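Local coordinates for protein ORF48 (Lactococcus phage TP901-1, PDB 3UH8) that is a phage baseplate protein, whose immunoglobulin-like N-terminal domain probably serves a structural role in the apparatus for host adhesion, at residues 90-100 and 112-123. Numbering follows the deposited sequence.
Sequences FVGRNEAYFSF and FSTRTFHYIVEK
Asn-94 lays its CB over one face of the Tyr-119 ring, 3.5 Å from the ring carbon CZ. Its amide runs nearly parallel to that ring, the planes 12° apart. The CG of Asn-94 lies beside its own backbone N (chi1 -73°); this puts the amide over the ring, with ND2 facing back toward Phe-90. Asn-94 ND2 donates to Phe-90 O at 2.9 Å, with the acceptor in the amide plane. This fixes the rotation of the amide, and ND2 also rests against Val-121 CG2. The Tyr-119 hydroxyl bonds to Ala-87 O of helix 85-89.

The same sheet face carries Phe-98 beside Phe-117, with near-parallel rings slid apart, and Phe-100 over Phe-112. Phe-100 CD1 stands 3.5 Å from Phe-112 CZ, and overlap is slight. Phe-98 and Phe-100 also pack on Leu-79 of strand 78-82.

The other face is mostly polar around His-118. Arg-93 crosses one face of the imidazole, its guanidinium nearly perpendicular to the ring and Arg-93 NE 3.2 Å from His-118 CG. Glu-95 CG covers the opposite face. From there the carboxylate reaches the ring's rim, where His-118 NE2 makes a weak, bent bond to Glu-95 OE2. Glu-95 OE1 lies 3.1 Å from Thr-116 OG1.

Asn-94 with Tyr-119 and Ala-96 with Phe-117 form antiparallel hydrogen-bonded pairs. Strand 92-100 is continuous, but its partner breaks at 114-116, and the register shifts by one. Thr-114 OG1 accepts from Phe-98 N at 2.8 Å, and Thr-114 N donates to Phe-98 O at 2.7 Å. A side-chain oxygen thus replaces a backbone carbonyl at the break. The chemistry implies a two-sided hairpin: aromatic rings, with Ala-96, Val-121 and the tied-down Asn-94 amide, make up the inward face, while His-118 sits between Arg-93 and Glu-95 on the other.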
loop_
_atom_site.group_PDB
_atom_site.type_symbol
_atom_site.label_atom_id
_atom_site.label_comp_id
_atom_site.label_asym_id
_atom_site.label_seq_id
_atom_site.Cartn_x
_atom_site.Cartn_y
_atom_site.Cartn_z
ATOM N N PHE A 90 -13.734 6.972 -2.310
ATOM C CA PHE A 90 -13.766 7.571 -3.646
ATOM C C PHE A 90 -14.009 6.522 -4.728
ATOM O O PHE A 90 -13.106 5.748 -5.068
ATOM C CB PHE A 90 -12.541 8.466 -3.932
ATOM C CG PHE A 90 -12.553 9.090 -5.311
ATOM C CD1 PHE A 90 -11.753 8.585 -6.328
ATOM C CD2 PHE A 90 -13.407 10.148 -5.607
ATOM C CE1 PHE A 90 -11.791 9.137 -7.612
ATOM C CE2 PHE A 90 -13.445 10.699 -6.892
ATOM C CZ PHE A 90 -12.633 10.194 -7.885
ATOM N N VAL A 91 -15.245 6.494 -5.264
ATOM C CA VAL A 91 -15.635 5.571 -6.325
ATOM C C VAL A 91 -15.026 6.088 -7.625
ATOM O O VAL A 91 -15.476 7.086 -8.178
ATOM C CB VAL A 91 -17.169 5.325 -6.393
ATOM C CG1 VAL A 91 -17.561 4.531 -7.638
ATOM C CG2 VAL A 91 -17.663 4.611 -5.139
ATOM N N GLY A 92 -13.956 5.430 -8.042
ATOM C CA GLY A 92 -13.199 5.781 -9.234
ATOM C C GLY A 92 -11.729 5.475 -9.064
ATOM O O GLY A 92 -11.366 4.565 -8.312
ATOM N N ARG A 93 -10.871 6.237 -9.761
ATOM C CA ARG A 93 -9.431 6.023 -9.695
ATOM C C ARG A 93 -8.781 6.691 -8.486
ATOM O O ARG A 93 -8.871 7.908 -8.312
ATOM C CB ARG A 93 -8.732 6.393 -11.013
ATOM C CG ARG A 93 -7.363 5.743 -11.137
ATOM C CD ARG A 93 -6.727 5.917 -12.499
ATOM N NE ARG A 93 -5.336 5.463 -12.457
ATOM C CZ ARG A 93 -4.569 5.242 -13.519
ATOM N NH1 ARG A 93 -5.052 5.404 -14.740
ATOM N NH2 ARG A 93 -3.317 4.833 -13.365
ATOM N N ASN A 94 -8.121 5.871 -7.656
ATOM C CA ASN A 94 -7.417 6.301 -6.452
ATOM C C ASN A 94 -5.911 6.180 -6.635
ATOM O O ASN A 94 -5.448 5.291 -7.349
ATOM C CB ASN A 94 -7.859 5.467 -5.257
ATOM C CG ASN A 94 -9.244 5.779 -4.761
ATOM O OD1 ASN A 94 -9.423 6.498 -3.776
ATOM N ND2 ASN A 94 -10.257 5.228 -5.414
ATOM N N GLU A 95 -5.153 7.066 -5.974
ATOM C CA GLU A 95 -3.692 7.087 -6.011
ATOM C C GLU A 95 -3.161 6.966 -4.584
ATOM O O GLU A 95 -3.591 7.713 -3.703
ATOM C CB GLU A 95 -3.187 8.372 -6.690
ATOM C CG GLU A 95 -1.673 8.445 -6.843
ATOM C CD GLU A 95 -1.127 9.551 -7.729
ATOM O OE1 GLU A 95 0.116 9.689 -7.792
ATOM O OE2 GLU A 95 -1.929 10.264 -8.377
ATOM N N ALA A 96 -2.245 6.007 -4.356
ATOM C CA ALA A 96 -1.653 5.749 -3.039
ATOM C C ALA A 96 -0.197 5.285 -3.124
ATOM O O ALA A 96 0.297 5.009 -4.218
ATOM C CB ALA A 96 -2.491 4.723 -2.284
ATOM N N TYR A 97 0.486 5.207 -1.963
ATOM C CA TYR A 97 1.871 4.747 -1.837
ATOM C C TYR A 97 2.143 4.161 -0.441
ATOM O O TYR A 97 1.421 4.468 0.507
ATOM C CB TYR A 97 2.877 5.866 -2.204
ATOM C CG TYR A 97 3.097 6.916 -1.134
ATOM C CD1 TYR A 97 4.170 6.824 -0.250
ATOM C CD2 TYR A 97 2.267 8.031 -1.039
ATOM C CE1 TYR A 97 4.387 7.793 0.727
ATOM C CE2 TYR A 97 2.488 9.018 -0.078
ATOM C CZ TYR A 97 3.544 8.888 0.810
ATOM O OH TYR A 97 3.775 9.831 1.776
ATOM N N PHE A 98 3.195 3.332 -0.321
ATOM C CA PHE A 98 3.592 2.738 0.953
ATOM C C PHE A 98 4.855 3.389 1.492
ATOM O O PHE A 98 5.854 3.470 0.781
ATOM C CB PHE A 98 3.752 1.213 0.850
ATOM C CG PHE A 98 2.445 0.478 0.680
ATOM C CD1 PHE A 98 1.605 0.258 1.768
ATOM C CD2 PHE A 98 2.044 0.022 -0.564
ATOM C CE1 PHE A 98 0.383 -0.398 1.604
ATOM C CE2 PHE A 98 0.827 -0.648 -0.726
ATOM C CZ PHE A 98 0.003 -0.852 0.361
ATOM N N SER A 99 4.793 3.870 2.741
ATOM C CA SER A 99 5.895 4.523 3.445
ATOM C C SER A 99 6.368 3.619 4.588
ATOM O O SER A 99 5.545 3.117 5.354
ATOM C CB SER A 99 5.449 5.882 3.972
ATOM O OG SER A 99 6.407 6.462 4.841
ATOM N N PHE A 100 7.689 3.402 4.685
ATOM C CA PHE A 100 8.301 2.534 5.694
ATOM C C PHE A 100 8.981 3.388 6.742
ATOM O O PHE A 100 9.852 4.198 6.413
ATOM C CB PHE A 100 9.245 1.515 5.033
ATOM C CG PHE A 100 8.547 0.654 4.002
ATOM C CD1 PHE A 100 8.375 1.103 2.696
ATOM C CD2 PHE A 100 8.022 -0.585 4.347
ATOM C CE1 PHE A 100 7.703 0.323 1.754
ATOM C CE2 PHE A 100 7.357 -1.370 3.400
ATOM C CZ PHE A 100 7.193 -0.904 2.113
ATOM N N PHE A 112 12.302 5.275 3.983
ATOM C CA PHE A 112 12.096 5.181 2.533
ATOM C C PHE A 112 10.621 4.875 2.225
ATOM O O PHE A 112 9.862 4.501 3.125
ATOM C CB PHE A 112 13.029 4.131 1.883
ATOM C CG PHE A 112 12.543 2.704 1.931
ATOM C CD1 PHE A 112 11.997 2.099 0.804
ATOM C CD2 PHE A 112 12.625 1.963 3.102
ATOM C CE1 PHE A 112 11.537 0.781 0.854
ATOM C CE2 PHE A 112 12.175 0.641 3.146
ATOM C CZ PHE A 112 11.625 0.063 2.023
ATOM N N SER A 113 10.231 4.993 0.946
ATOM C CA SER A 113 8.865 4.725 0.503
ATOM C C SER A 113 8.815 4.159 -0.906
ATOM O O SER A 113 9.800 4.245 -1.644
ATOM C CB SER A 113 8.022 5.997 0.576
ATOM O OG SER A 113 8.609 7.063 -0.155
ATOM N N THR A 114 7.662 3.581 -1.278
ATOM C CA THR A 114 7.430 3.072 -2.626
ATOM C C THR A 114 7.004 4.264 -3.477
ATOM O O THR A 114 6.668 5.330 -2.948
ATOM C CB THR A 114 6.300 2.006 -2.661
ATOM O OG1 THR A 114 5.041 2.616 -2.359
ATOM C CG2 THR A 114 6.561 0.811 -1.754
ATOM N N ARG A 115 6.973 4.072 -4.786
ATOM C CA ARG A 115 6.503 5.108 -5.687
ATOM C C ARG A 115 4.998 4.955 -5.795
ATOM O O ARG A 115 4.482 3.877 -5.483
ATOM C CB ARG A 115 7.209 4.992 -7.028
ATOM C CG ARG A 115 8.646 5.485 -6.898
ATOM C CD ARG A 115 9.490 5.241 -8.124
ATOM N NE ARG A 115 8.816 5.672 -9.348
ATOM C CZ ARG A 115 9.164 6.734 -10.065
ATOM N NH1 ARG A 115 10.203 7.477 -9.704
ATOM N NH2 ARG A 115 8.493 7.046 -11.166
ATOM N N THR A 116 4.280 6.036 -6.159
ATOM C CA THR A 116 2.818 5.991 -6.252
ATOM C C THR A 116 2.315 4.956 -7.250
ATOM O O THR A 116 2.987 4.645 -8.234
ATOM C CB THR A 116 2.186 7.371 -6.509
ATOM O OG1 THR A 116 2.557 7.850 -7.801
ATOM C CG2 THR A 116 2.503 8.389 -5.430
ATOM N N PHE A 117 1.143 4.406 -6.957
ATOM C CA PHE A 117 0.444 3.437 -7.781
ATOM C C PHE A 117 -1.031 3.775 -7.721
ATOM O O PHE A 117 -1.471 4.499 -6.819
ATOM C CB PHE A 117 0.707 2.000 -7.294
ATOM C CG PHE A 117 0.049 1.612 -5.988
ATOM C CD1 PHE A 117 0.662 1.893 -4.774
ATOM C CD2 PHE A 117 -1.165 0.937 -5.975
ATOM C CE1 PHE A 117 0.052 1.537 -3.566
ATOM C CE2 PHE A 117 -1.773 0.580 -4.767
ATOM C CZ PHE A 117 -1.158 0.879 -3.571
ATOM N N HIS A 118 -1.799 3.234 -8.660
ATOM C CA HIS A 118 -3.226 3.476 -8.702
ATOM C C HIS A 118 -4.028 2.213 -8.499
ATOM O O HIS A 118 -3.584 1.126 -8.869
ATOM C CB HIS A 118 -3.620 4.136 -10.024
ATOM C CG HIS A 118 -3.149 5.551 -10.165
ATOM N ND1 HIS A 118 -1.906 5.845 -10.695
ATOM C CD2 HIS A 118 -3.790 6.710 -9.884
ATOM C CE1 HIS A 118 -1.821 7.166 -10.699
ATOM N NE2 HIS A 118 -2.934 7.730 -10.223
ATOM N N TYR A 119 -5.221 2.370 -7.917
ATOM C CA TYR A 119 -6.204 1.313 -7.724
ATOM C C TYR A 119 -7.590 1.888 -7.994
ATOM O O TYR A 119 -7.802 3.092 -7.827
ATOM C CB TYR A 119 -6.083 0.629 -6.345
ATOM C CG TYR A 119 -6.522 1.455 -5.155
ATOM C CD1 TYR A 119 -7.821 1.374 -4.665
ATOM C CD2 TYR A 119 -5.613 2.254 -4.465
ATOM C CE1 TYR A 119 -8.222 2.104 -3.545
ATOM C CE2 TYR A 119 -6.001 2.986 -3.341
ATOM C CZ TYR A 119 -7.307 2.905 -2.884
ATOM O OH TYR A 119 -7.704 3.635 -1.795
ATOM N N ILE A 120 -8.521 1.044 -8.440
ATOM C CA ILE A 120 -9.874 1.493 -8.760
ATOM C C ILE A 120 -10.930 0.989 -7.787
ATOM O O ILE A 120 -11.010 -0.212 -7.537
ATOM C CB ILE A 120 -10.244 1.328 -10.279
ATOM C CG1 ILE A 120 -11.764 1.198 -10.524
ATOM C CG2 ILE A 120 -9.478 0.194 -10.960
ATOM C CD1 ILE A 120 -12.300 2.076 -11.604
ATOM N N VAL A 121 -11.731 1.912 -7.234
ATOM C CA VAL A 121 -12.843 1.540 -6.375
ATOM C C VAL A 121 -14.082 1.592 -7.259
ATOM O O VAL A 121 -14.395 2.635 -7.836
ATOM C CB VAL A 121 -13.012 2.375 -5.081
ATOM C CG1 VAL A 121 -14.192 1.856 -4.261
ATOM C CG2 VAL A 121 -11.743 2.357 -4.237
ATOM N N GLU A 122 -14.736 0.443 -7.410
ATOM C CA GLU A 122 -15.941 0.298 -8.220
ATOM C C GLU A 122 -17.176 0.203 -7.341
ATOM O O GLU A 122 -17.078 -0.084 -6.146
ATOM C CB GLU A 122 -15.834 -0.936 -9.130
ATOM C CG GLU A 122 -14.934 -0.716 -10.333
ATOM C CD GLU A 122 -14.693 -1.899 -11.251
ATOM O OE1 GLU A 122 -15.165 -3.018 -10.943
ATOM O OE2 GLU A 122 -14.018 -1.703 -12.287
ATOM N N LYS A 123 -18.345 0.458 -7.943
ATOM C CA LYS A 123 -19.644 0.398 -7.287
ATOM C C LYS A 123 -20.680 -0.117 -8.286
ATOM O O LYS A 123 -20.769 0.387 -9.405
ATOM C CB LYS A 123 -20.039 1.781 -6.750
ATOM C CG LYS A 123 -21.323 1.767 -5.946
ATOM C CD LYS A 123 -21.807 3.164 -5.657
ATOM C CE LYS A 123 -23.116 3.169 -4.906
ATOM N NZ LYS A 123 -22.986 2.656 -3.518
#